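Local coordinates for glycosyl hydrolases family 31 family protein (Aspergillus niger, PDB 6DRU) that hydrolyses xyloglucan oligosaccharides, releasing the alpha-xylose carried by their non-reducing terminal glucose, at residues G9-I12 with E17-L20; E72-R77 with L83-W88; F99-V102 with E108-L111; N113-L118 with T203-F208. All coordinates share one frame; numbering follows the deposited sequence.

Contact 1 (G9-I12 with E17-L20); sequences GLRI and ETIL
I12 and I19 face each other as an antiparallel hydrogen-bonded pair, and this is the tight part of the contact. I12 N reaches I19 O at 2.8 Å with an N-H...O angle of 174°, and I19 N returns to I12 O at 3.0 Å. The two beta-branched side chains leave the same face of the sheet, CB to CB 4.4 Å. Beyond them T68 and T85 pack on I12, while V31 and A33 pack on I19, so this face is buried. CA-H...O contacts flank the bonds, among them T18 CA to I12 O at 3.3 Å.

The face of R11 and L20 is the more open one: R11 is partly exposed, though L20 stays buried against M62 and Y64. L20 CD1 comes to 4.1 Å from R11 CB. With CG anti to the backbone N (chi1 166°) and an extended chain as far as NE, R11 runs obliquely across T18, whose CG2 lies 3.7 Å from R11 CZ, above one guanidinium face and offset toward its rim. The T18 hydroxyl is engaged by Q13.

Strands 10-14 and 17-23 form a beta hairpin, antiparallel at 167°, within a large mixed sheet of the N-terminal region. Its chemistry implies that backbone bonds fix the register while dispersion fills the buried face; a methyl over the guanidinium face does not compete for the in-plane N-H groups of R11.

Contact 2 (E72-R77 with L83-W88); sequences EPRTLR and LRTTGW. With NAG (2-acetamido-2-deoxy-beta-D-glucopyranose), chain L; MAN (alpha-D-mannopyranose), chain I.
A chi1 of 62° places T85 OG1 between its own backbone N and carbonyl carbon, and from there the hydroxyl accepts R74 N at 2.7 Å, through a bond bent to 144° at the hydrogen. The same oxygen has a water at 2.9 Å, which also makes a weak bond to E72 O. T85 N in turn donates to R74 O, in a loose pairing. One residue along, R84, its CG anti to the carbonyl carbon (chi1 -75°), runs alongside T75 as the neighbouring side chain of a non-hydrogen-bonded pair, with R84 CG 3.9 Å from T75 OG1.

These pairs belong to the beta hairpin of strands 74-78 and 81-85, the first of which is an outermost strand of a four-stranded antiparallel sheet. Its regular part is L76 with L83: L83 N to L76 O is 2.7 Å, and L76 N to L83 O is 3.0 Å. On their face L83 CD2 approaches L76 CB at 4.4 Å.

Beyond CG the R84 chain is extended, carrying the guanidinium under a glycan mannose, whose O4 lies over one face toward the rim, 3.6 Å from R84 NH1. R84 NH1 forms a salt bridge with E108, and Y100 offers the same arginine a cation-pi contact.

Contact 3 (F99-V102 with E108-L111); sequences FYRV and ETLL. With MAN (alpha-D-mannopyranose), chain B; MAN (alpha-D-mannopyranose), chain C.
L110 lays CD1 over one face of the Y100 ring, 4.0 Å from the centroid and 16° off the ring normal, a CH-pi contact offset toward the rim. The CG of L110, anti to its backbone N (chi1 172°), carries the methyl there, while L110 CB meets Y100 CE2 at 3.8 Å. On the opposite face of the sheet, R101 and T109 lie side by side and point the same way, with T109 CB over one face of the guanidinium. L111 crosses R101 at about a right angle, its CD2 touching R101 CB at 3.8 Å.

Backbone bonds set these pairs: R101 N to T109 O at 2.8 Å, T109 N to R101 O at 2.9 Å, and L111 N to F99 O at 2.8 Å, the last bent to 138°. Farther out, R101 NH2 is hydrogen-bonded to K185 O. Two mannoses of a protein-attached glycan border the Y100 ring near its plane; the O5 of one is 3.5 Å from Y100 CE2, and O6 of that same mannose donates to E108 O at 3.0 Å.

The mannoses along the Y100 edge and against L110 give this beta hairpin, strands 98-102 and 108-113, a glycan-covered flank, on an outermost strand of the four-stranded antiparallel sheet.

Contact 4 (N113-L118 with T203-F208); sequences NEYAPL and TLRTRF. With MAN (alpha-D-mannopyranose), chain D; MAN (alpha-D-mannopyranose), chain C.
L204 meets Y115 through its backbone: L204 O lies 3.5 Å from Y115 CE1, oblique to the ring. R205 carries most of the contact. Its CB stands over the centre of the Y115 ring, 4.1 Å from the centroid and 11° off the normal, and its CD comes to 3.6 Å from Y115 CD2. P117 CD, of the tyrosine's own loop, covers the opposite face, 3.7 Å above the ring plane. Y115 reaches this place with CG anti to its backbone N (chi1 -176°).

CB, CG and CD of R205 cover the ring, and the bend at chi3 carries the guanidinium on past it, its plane 64° from that of the ring. The charged end makes a salt bridge to D168 of the second subunit. Next but one, R207 lies with its guanidinium against that of R205 and pairs with E138, so acidic partners probably offset the two like charges.

A protein-attached glycan grips the loop too: A116 N donates to O4 of one mannose at 3.2 Å, N113 ND2 to O3 of another at 3.1 Å. Backbone bonds to strand 135-142 (Y115 with S140) and the glycan hold the loop, while toward strand 205-213 it relies on CH-pi and van der Waals contact.

How the contacts relate
Contacts 1, 2 and 3 are hairpins with paired backbones, whereas contact 4 is a surface meeting of a loop with a strand that lies far along the sequence. Contact 1 is the buried one and belongs to the large mixed sheet; contacts 2 and 3, both partly buried, share the four-stranded sheet, where strands 81-85 and 98-102 are neighbours. L10 of contact 1 packs on R74 and T85, joining the two sheets. W88 of contact 2 lies against the backbone of contact 4, and contacts 3 and 4 share a mannose. Apolar residues dominate inside, while toward the surface charged groups, sugars and, most extensively in contact 4, a second subunit take over.

Contact 1 (G9-I12 with E17-L20)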
# COMPACT_ATOMS: atom_id res chain seq x y z
N GLY A 9 -2.30 -36.10 11.04
CA GLY A 9 -2.32 -34.98 10.12
C GLY A 9 -1.34 -35.17 8.99
O GLY A 9 -0.43 -36.00 9.05
N LEU A 10 -1.54 -34.38 7.94
CA LEU A 10 -0.69 -34.41 6.76
C LEU A 10 -0.20 -33.00 6.49
O LEU A 10 -1.00 -32.06 6.45
CB LEU A 10 -1.44 -34.97 5.55
CG LEU A 10 -0.76 -34.88 4.18
CD1 LEU A 10 0.36 -35.90 4.07
CD2 LEU A 10 -1.78 -35.09 3.07
N ARG A 11 1.11 -32.85 6.32
CA ARG A 11 1.73 -31.56 6.05
C ARG A 11 2.32 -31.59 4.65
O ARG A 11 3.26 -32.36 4.39
CB ARG A 11 2.80 -31.23 7.09
CG ARG A 11 3.69 -30.06 6.69
CD ARG A 11 4.85 -29.87 7.64
NE ARG A 11 5.60 -28.66 7.33
CZ ARG A 11 5.66 -27.59 8.13
NH1 ARG A 11 5.04 -27.60 9.30
NH2 ARG A 11 6.36 -26.53 7.76
N ILE A 12 1.79 -30.75 3.77
CA ILE A 12 2.20 -30.72 2.37
C ILE A 12 3.07 -29.50 2.14
O ILE A 12 2.72 -28.39 2.56
CB ILE A 12 0.97 -30.69 1.43
CG1 ILE A 12 0.08 -31.91 1.69
CG2 ILE A 12 1.41 -30.65 -0.02
CD1 ILE A 12 -1.21 -31.88 0.91
N GLU A 17 4.32 -22.57 -0.16
CA GLU A 17 3.16 -22.64 0.72
C GLU A 17 3.09 -23.99 1.41
O GLU A 17 3.39 -25.03 0.80
CB GLU A 17 1.86 -22.37 -0.05
CG GLU A 17 1.43 -23.46 -1.01
CD GLU A 17 -0.04 -23.37 -1.39
OE1 GLU A 17 -0.82 -22.78 -0.61
OE2 GLU A 17 -0.41 -23.89 -2.46
N THR A 18 2.73 -23.97 2.69
CA THR A 18 2.59 -25.18 3.50
C THR A 18 1.12 -25.37 3.85
O THR A 18 0.46 -24.42 4.30
CB THR A 18 3.42 -25.08 4.77
OG1 THR A 18 4.79 -24.82 4.43
CG2 THR A 18 3.34 -26.38 5.57
N ILE A 19 0.60 -26.58 3.64
CA ILE A 19 -0.78 -26.91 3.95
C ILE A 19 -0.78 -28.02 4.99
O ILE A 19 -0.21 -29.10 4.76
CB ILE A 19 -1.57 -27.34 2.70
CG1 ILE A 19 -1.51 -26.27 1.61
CG2 ILE A 19 -3.01 -27.64 3.07
CD1 ILE A 19 -0.45 -26.52 0.56
N LEU A 20 -1.42 -27.77 6.13
CA LEU A 20 -1.50 -28.72 7.23
C LEU A 20 -2.96 -29.14 7.40
O LEU A 20 -3.79 -28.35 7.86
CB LEU A 20 -0.95 -28.12 8.51
CG LEU A 20 -1.09 -28.96 9.78
CD1 LEU A 20 -0.31 -30.26 9.65
CD2 LEU A 20 -0.64 -28.18 11.00

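Contact 2 (E72-R77 with L83-W88)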
# COMPACT_ATOMS: atom_id res chain seq x y z
N GLU A 72 2.59 -37.10 -5.12
CA GLU A 72 1.74 -38.27 -5.29
C GLU A 72 0.46 -38.12 -4.49
O GLU A 72 0.44 -37.45 -3.46
CB GLU A 72 2.47 -39.55 -4.84
CG GLU A 72 3.71 -39.89 -5.66
CD GLU A 72 3.37 -40.28 -7.09
OE1 GLU A 72 2.70 -41.32 -7.27
OE2 GLU A 72 3.78 -39.56 -8.02
N PRO A 73 -0.64 -38.71 -4.96
CA PRO A 73 -1.91 -38.59 -4.24
C PRO A 73 -1.91 -39.41 -2.95
O PRO A 73 -1.27 -40.46 -2.85
CB PRO A 73 -2.94 -39.13 -5.24
CG PRO A 73 -2.16 -40.02 -6.14
CD PRO A 73 -0.80 -39.40 -6.25
N ARG A 74 -2.66 -38.92 -1.96
CA ARG A 74 -2.81 -39.60 -0.68
C ARG A 74 -4.27 -39.55 -0.26
O ARG A 74 -5.09 -38.83 -0.84
CB ARG A 74 -1.93 -38.97 0.40
CG ARG A 74 -0.51 -38.67 -0.03
CD ARG A 74 0.35 -38.22 1.13
NE ARG A 74 1.74 -38.63 0.96
CZ ARG A 74 2.28 -39.69 1.55
NH1 ARG A 74 1.55 -40.45 2.36
NH2 ARG A 74 3.56 -39.99 1.33
N THR A 75 -4.59 -40.32 0.78
CA THR A 75 -5.96 -40.43 1.28
C THR A 75 -5.93 -40.54 2.79
O THR A 75 -5.10 -41.25 3.36
CB THR A 75 -6.68 -41.64 0.67
OG1 THR A 75 -6.70 -41.53 -0.76
CG2 THR A 75 -8.12 -41.72 1.18
N LEU A 76 -6.85 -39.82 3.45
CA LEU A 76 -6.98 -39.84 4.89
C LEU A 76 -8.46 -39.85 5.24
O LEU A 76 -9.24 -39.12 4.63
CB LEU A 76 -6.27 -38.64 5.54
CG LEU A 76 -5.56 -38.86 6.88
CD1 LEU A 76 -4.77 -37.62 7.27
CD2 LEU A 76 -6.53 -39.25 8.00
N ARG A 77 -8.83 -40.67 6.22
CA ARG A 77 -10.22 -40.82 6.61
C ARG A 77 -10.37 -40.60 8.10
O ARG A 77 -9.57 -41.10 8.90
CB ARG A 77 -10.77 -42.21 6.24
CG ARG A 77 -12.18 -42.45 6.74
CD ARG A 77 -12.76 -43.75 6.21
NE ARG A 77 -14.12 -43.96 6.71
CZ ARG A 77 -14.89 -44.99 6.37
NH1 ARG A 77 -14.44 -45.91 5.53
NH2 ARG A 77 -16.11 -45.10 6.88
N LEU A 83 -10.54 -37.41 2.95
CA LEU A 83 -9.76 -36.44 2.20
C LEU A 83 -8.95 -37.18 1.14
O LEU A 83 -8.35 -38.22 1.41
CB LEU A 83 -8.82 -35.66 3.12
CG LEU A 83 -7.53 -35.11 2.51
CD1 LEU A 83 -7.80 -33.92 1.60
CD2 LEU A 83 -6.53 -34.75 3.60
N ARG A 84 -8.94 -36.63 -0.07
CA ARG A 84 -8.17 -37.18 -1.18
C ARG A 84 -7.37 -36.05 -1.82
O ARG A 84 -7.95 -35.16 -2.45
CB ARG A 84 -9.08 -37.86 -2.21
CG ARG A 84 -9.61 -39.21 -1.77
CD ARG A 84 -10.11 -40.02 -2.96
NE ARG A 84 -10.51 -41.37 -2.57
CZ ARG A 84 -11.77 -41.74 -2.34
NH1 ARG A 84 -12.75 -40.85 -2.46
NH2 ARG A 84 -12.04 -42.98 -1.98
N THR A 85 -6.05 -36.08 -1.65
CA THR A 85 -5.18 -35.13 -2.34
C THR A 85 -4.99 -35.59 -3.78
O THR A 85 -4.73 -36.77 -4.03
CB THR A 85 -3.84 -35.01 -1.62
OG1 THR A 85 -3.16 -36.27 -1.63
CG2 THR A 85 -4.03 -34.54 -0.19
N THR A 86 -5.13 -34.66 -4.72
CA THR A 86 -5.06 -34.97 -6.14
C THR A 86 -4.23 -33.90 -6.84
O THR A 86 -3.78 -32.93 -6.23
CB THR A 86 -6.45 -35.07 -6.76
OG1 THR A 86 -7.20 -33.88 -6.46
CG2 THR A 86 -7.20 -36.29 -6.24
N GLY A 87 -4.03 -34.10 -8.14
CA GLY A 87 -3.36 -33.12 -8.97
C GLY A 87 -4.34 -32.13 -9.57
O GLY A 87 -5.52 -32.07 -9.21
N TRP A 88 -3.83 -31.33 -10.51
CA TRP A 88 -4.63 -30.34 -11.22
C TRP A 88 -4.55 -30.63 -12.71
O TRP A 88 -3.46 -30.81 -13.26
CB TRP A 88 -4.15 -28.92 -10.92
CG TRP A 88 -4.31 -27.98 -12.06
CD1 TRP A 88 -5.48 -27.49 -12.57
CD2 TRP A 88 -3.26 -27.40 -12.84
NE1 TRP A 88 -5.22 -26.65 -13.63
CE2 TRP A 88 -3.87 -26.57 -13.81
CE3 TRP A 88 -1.87 -27.50 -12.82
CZ2 TRP A 88 -3.13 -25.85 -14.74
CZ3 TRP A 88 -1.14 -26.78 -13.74
CH2 TRP A 88 -1.77 -25.97 -14.69
C1 NAG L . -4.19 -45.09 6.61
C2 NAG L . -2.95 -45.59 5.91
C3 NAG L . -2.86 -45.07 4.52
C4 NAG L . -4.14 -45.34 3.77
C5 NAG L . -5.33 -44.82 4.55
C6 NAG L . -6.60 -45.19 3.83
C7 NAG L . -1.26 -46.09 7.63
C8 NAG L . -0.03 -45.68 8.42
N2 NAG L . -1.79 -45.21 6.65
O3 NAG L . -1.74 -45.65 3.88
O4 NAG L . -4.09 -44.70 2.51
O5 NAG L . -5.33 -45.40 5.83
O6 NAG L . -7.59 -44.22 4.09
O7 NAG L . -1.79 -47.16 7.84
C1 MAN I . -14.17 -41.31 -9.20
C2 MAN I . -14.24 -42.81 -9.09
C3 MAN I . -14.32 -43.22 -7.64
C4 MAN I . -13.26 -42.51 -6.82
C5 MAN I . -13.22 -41.03 -7.15
C6 MAN I . -12.08 -40.39 -6.40
O2 MAN I . -13.10 -43.39 -9.68
O3 MAN I . -14.12 -44.61 -7.53
O4 MAN I . -13.56 -42.66 -5.45
O5 MAN I . -13.02 -40.85 -8.54
O6 MAN I . -10.86 -40.80 -6.98
O HOH W 1 -0.44 -35.40 -0.93

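Contact 3 (F99-V102 with E108-L111)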
# COMPACT_ATOMS: atom_id res chain seq x y z
N PHE A 99 -12.91 -33.42 -0.71
CA PHE A 99 -13.55 -33.98 0.47
C PHE A 99 -14.78 -34.79 0.07
O PHE A 99 -15.64 -34.30 -0.66
CB PHE A 99 -13.94 -32.87 1.45
CG PHE A 99 -12.77 -32.11 1.99
CD1 PHE A 99 -12.07 -32.58 3.10
CD2 PHE A 99 -12.36 -30.93 1.40
CE1 PHE A 99 -10.99 -31.89 3.60
CE2 PHE A 99 -11.27 -30.23 1.90
CZ PHE A 99 -10.59 -30.71 3.00
N TYR A 100 -14.85 -36.02 0.57
CA TYR A 100 -15.97 -36.92 0.32
C TYR A 100 -16.61 -37.33 1.64
O TYR A 100 -15.98 -37.29 2.70
CB TYR A 100 -15.53 -38.17 -0.44
CG TYR A 100 -14.92 -37.91 -1.80
CD1 TYR A 100 -13.58 -37.54 -1.92
CD2 TYR A 100 -15.67 -38.05 -2.96
CE1 TYR A 100 -13.02 -37.30 -3.16
CE2 TYR A 100 -15.12 -37.81 -4.20
CZ TYR A 100 -13.79 -37.44 -4.30
OH TYR A 100 -13.24 -37.21 -5.54
N ARG A 101 -17.87 -37.73 1.57
CA ARG A 101 -18.57 -38.35 2.68
C ARG A 101 -18.88 -39.81 2.35
O ARG A 101 -19.33 -40.12 1.24
CB ARG A 101 -19.87 -37.62 3.02
CG ARG A 101 -20.86 -38.49 3.78
CD ARG A 101 -21.99 -37.69 4.40
NE ARG A 101 -22.64 -36.80 3.44
CZ ARG A 101 -23.42 -37.22 2.45
NH1 ARG A 101 -23.64 -38.51 2.27
NH2 ARG A 101 -23.97 -36.34 1.62
N VAL A 102 -18.64 -40.69 3.31
CA VAL A 102 -18.99 -42.10 3.17
C VAL A 102 -20.43 -42.26 3.62
O VAL A 102 -20.75 -42.10 4.80
CB VAL A 102 -18.05 -43.00 3.99
CG1 VAL A 102 -18.58 -44.42 4.04
CG2 VAL A 102 -16.65 -42.97 3.39
N GLU A 108 -19.83 -43.14 -1.85
CA GLU A 108 -19.24 -41.88 -1.43
C GLU A 108 -19.87 -40.73 -2.20
O GLU A 108 -20.33 -40.91 -3.33
CB GLU A 108 -17.72 -41.86 -1.64
CG GLU A 108 -16.95 -42.85 -0.78
CD GLU A 108 -15.47 -42.88 -1.12
OE1 GLU A 108 -15.05 -42.14 -2.03
OE2 GLU A 108 -14.72 -43.64 -0.46
N THR A 109 -19.89 -39.56 -1.58
CA THR A 109 -20.43 -38.35 -2.18
C THR A 109 -19.43 -37.22 -2.04
O THR A 109 -18.93 -36.97 -0.93
CB THR A 109 -21.77 -37.96 -1.53
OG1 THR A 109 -22.79 -38.88 -1.93
CG2 THR A 109 -22.17 -36.55 -1.91
N LEU A 110 -19.13 -36.54 -3.14
CA LEU A 110 -18.20 -35.42 -3.11
C LEU A 110 -18.88 -34.22 -2.44
O LEU A 110 -19.84 -33.66 -2.98
CB LEU A 110 -17.74 -35.06 -4.51
CG LEU A 110 -16.91 -33.77 -4.57
CD1 LEU A 110 -15.56 -33.96 -3.91
CD2 LEU A 110 -16.75 -33.29 -6.00
N LEU A 111 -18.38 -33.83 -1.27
CA LEU A 111 -18.88 -32.63 -0.61
C LEU A 111 -18.43 -31.37 -1.34
O LEU A 111 -19.25 -30.55 -1.76
CB LEU A 111 -18.42 -32.62 0.85
CG LEU A 111 -18.75 -33.87 1.65
CD1 LEU A 111 -18.06 -33.83 3.00
CD2 LEU A 111 -20.26 -34.02 1.83
C1 MAN B . -15.90 -38.69 -8.10
C2 MAN B . -16.03 -39.67 -9.25
C3 MAN B . -17.48 -39.82 -9.63
C4 MAN B . -18.32 -40.12 -8.40
C5 MAN B . -17.99 -39.12 -7.31
C6 MAN B . -18.80 -39.44 -6.07
O2 MAN B . -15.51 -40.92 -8.86
O3 MAN B . -17.62 -40.88 -10.55
O4 MAN B . -19.68 -40.02 -8.73
O5 MAN B . -16.62 -39.19 -7.00
O6 MAN B . -18.12 -40.41 -5.30
C1 MAN C . -17.15 -33.66 -9.89
C2 MAN C . -16.17 -32.50 -9.93
C3 MAN C . -14.76 -33.01 -10.14
C4 MAN C . -14.46 -34.14 -9.19
C5 MAN C . -15.54 -35.19 -9.32
C6 MAN C . -15.23 -36.38 -8.44
O2 MAN C . -16.23 -31.77 -8.73
O3 MAN C . -13.85 -31.95 -9.92
O4 MAN C . -13.21 -34.71 -9.52
O5 MAN C . -16.77 -34.61 -8.93
O6 MAN C . -16.09 -37.44 -8.77

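Contact 4 (N113-L118 with T203-F208)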
# COMPACT_ATOMS: atom_id res chain seq x y z
N ASN A 113 -14.46 -29.79 -3.45
CA ASN A 113 -13.02 -29.80 -3.65
C ASN A 113 -12.56 -28.38 -3.97
O ASN A 113 -13.37 -27.46 -4.12
CB ASN A 113 -12.60 -30.79 -4.75
CG ASN A 113 -13.37 -30.59 -6.05
OD1 ASN A 113 -13.93 -29.53 -6.31
ND2 ASN A 113 -13.40 -31.63 -6.87
N GLU A 114 -11.25 -28.20 -4.07
CA GLU A 114 -10.71 -26.90 -4.43
C GLU A 114 -11.02 -26.60 -5.89
O GLU A 114 -10.74 -27.42 -6.77
CB GLU A 114 -9.20 -26.85 -4.18
CG GLU A 114 -8.80 -27.26 -2.77
CD GLU A 114 -7.33 -26.98 -2.47
OE1 GLU A 114 -6.47 -27.36 -3.30
OE2 GLU A 114 -7.04 -26.39 -1.41
N TYR A 115 -11.63 -25.44 -6.13
CA TYR A 115 -12.04 -25.06 -7.48
C TYR A 115 -10.83 -24.89 -8.38
O TYR A 115 -10.24 -23.81 -8.43
CB TYR A 115 -12.87 -23.78 -7.44
CG TYR A 115 -13.42 -23.36 -8.78
CD1 TYR A 115 -14.54 -24.00 -9.32
CD2 TYR A 115 -12.83 -22.34 -9.51
CE1 TYR A 115 -15.05 -23.62 -10.55
CE2 TYR A 115 -13.34 -21.96 -10.74
CZ TYR A 115 -14.44 -22.60 -11.26
OH TYR A 115 -14.95 -22.22 -12.48
N ALA A 116 -10.47 -25.95 -9.11
CA ALA A 116 -9.31 -25.92 -10.01
C ALA A 116 -9.62 -26.71 -11.27
O ALA A 116 -9.07 -27.79 -11.50
CB ALA A 116 -8.07 -26.46 -9.31
N PRO A 117 -10.50 -26.18 -12.13
CA PRO A 117 -10.59 -26.72 -13.50
C PRO A 117 -9.34 -26.37 -14.29
O PRO A 117 -8.44 -25.70 -13.77
CB PRO A 117 -11.84 -26.04 -14.07
CG PRO A 117 -12.02 -24.82 -13.26
CD PRO A 117 -11.53 -25.16 -11.88
N LEU A 118 -9.26 -26.84 -15.54
CA LEU A 118 -8.03 -26.68 -16.32
C LEU A 118 -7.63 -25.22 -16.41
O LEU A 118 -6.48 -24.86 -16.13
CB LEU A 118 -8.21 -27.28 -17.71
CG LEU A 118 -6.93 -27.40 -18.53
CD1 LEU A 118 -5.98 -28.37 -17.86
CD2 LEU A 118 -7.23 -27.84 -19.96
N THR A 203 -22.75 -19.83 -8.42
CA THR A 203 -23.36 -21.02 -9.02
C THR A 203 -22.39 -22.19 -9.04
O THR A 203 -22.77 -23.32 -8.71
CB THR A 203 -23.84 -20.70 -10.43
OG1 THR A 203 -24.67 -19.54 -10.41
CG2 THR A 203 -24.63 -21.88 -11.00
N LEU A 204 -21.14 -21.95 -9.42
CA LEU A 204 -20.17 -23.02 -9.59
C LEU A 204 -18.95 -22.90 -8.68
O LEU A 204 -18.07 -23.76 -8.74
CB LEU A 204 -19.71 -23.09 -11.05
CG LEU A 204 -20.84 -23.38 -12.04
CD1 LEU A 204 -20.33 -23.33 -13.47
CD2 LEU A 204 -21.46 -24.73 -11.73
N ARG A 205 -18.87 -21.86 -7.85
CA ARG A 205 -17.69 -21.67 -7.02
C ARG A 205 -18.07 -20.99 -5.71
O ARG A 205 -18.81 -20.01 -5.72
CB ARG A 205 -16.63 -20.82 -7.73
CG ARG A 205 -15.41 -20.54 -6.87
CD ARG A 205 -14.40 -19.67 -7.59
NE ARG A 205 -14.92 -18.33 -7.83
CZ ARG A 205 -14.20 -17.33 -8.31
NH1 ARG A 205 -12.93 -17.51 -8.62
NH2 ARG A 205 -14.76 -16.14 -8.48
N THR A 206 -17.57 -21.53 -4.61
CA THR A 206 -17.66 -20.88 -3.31
C THR A 206 -16.30 -20.29 -2.97
O THR A 206 -15.29 -21.00 -2.99
CB THR A 206 -18.09 -21.87 -2.23
OG1 THR A 206 -19.39 -22.39 -2.55
CG2 THR A 206 -18.14 -21.19 -0.87
N ARG A 207 -16.27 -18.99 -2.66
CA ARG A 207 -15.01 -18.29 -2.44
C ARG A 207 -15.07 -17.48 -1.15
O ARG A 207 -16.02 -16.72 -0.94
CB ARG A 207 -14.67 -17.38 -3.62
CG ARG A 207 -13.35 -16.66 -3.46
CD ARG A 207 -13.02 -15.82 -4.68
NE ARG A 207 -11.90 -16.37 -5.43
CZ ARG A 207 -11.30 -15.74 -6.44
NH1 ARG A 207 -11.70 -14.53 -6.80
NH2 ARG A 207 -10.28 -16.32 -7.07
N PHE A 208 -14.04 -17.63 -0.32
CA PHE A 208 -13.84 -16.81 0.87
C PHE A 208 -12.56 -16.01 0.71
O PHE A 208 -11.57 -16.52 0.17
CB PHE A 208 -13.77 -17.67 2.13
CG PHE A 208 -15.02 -18.45 2.40
CD1 PHE A 208 -15.21 -19.70 1.84
CD2 PHE A 208 -16.02 -17.93 3.22
CE1 PHE A 208 -16.37 -20.43 2.09
CE2 PHE A 208 -17.17 -18.64 3.47
CZ PHE A 208 -17.35 -19.89 2.90
C1 MAN D . -13.40 -31.37 -11.15
C2 MAN D . -11.96 -30.97 -10.92
C3 MAN D . -11.89 -29.92 -9.83
C4 MAN D . -12.86 -28.80 -10.12
C5 MAN D . -14.23 -29.36 -10.45
C6 MAN D . -15.16 -28.22 -10.81
O2 MAN D . -11.42 -30.45 -12.11
O3 MAN D . -10.59 -29.40 -9.75
O4 MAN D . -12.96 -27.96 -8.99
O5 MAN D . -14.13 -30.24 -11.55
O6 MAN D . -14.98 -27.89 -12.16
C1 MAN C . -17.15 -33.66 -9.89
C2 MAN C . -16.17 -32.50 -9.93
C3 MAN C . -14.76 -33.01 -10.14
C4 MAN C . -14.46 -34.14 -9.19
C5 MAN C . -15.54 -35.19 -9.32
C6 MAN C . -15.23 -36.38 -8.44
O2 MAN C . -16.23 -31.77 -8.73
O3 MAN C . -13.85 -31.95 -9.92
O4 MAN C . -13.21 -34.71 -9.52
O5 MAN C . -16.77 -34.61 -8.93
O6 MAN C . -16.09 -37.44 -8.77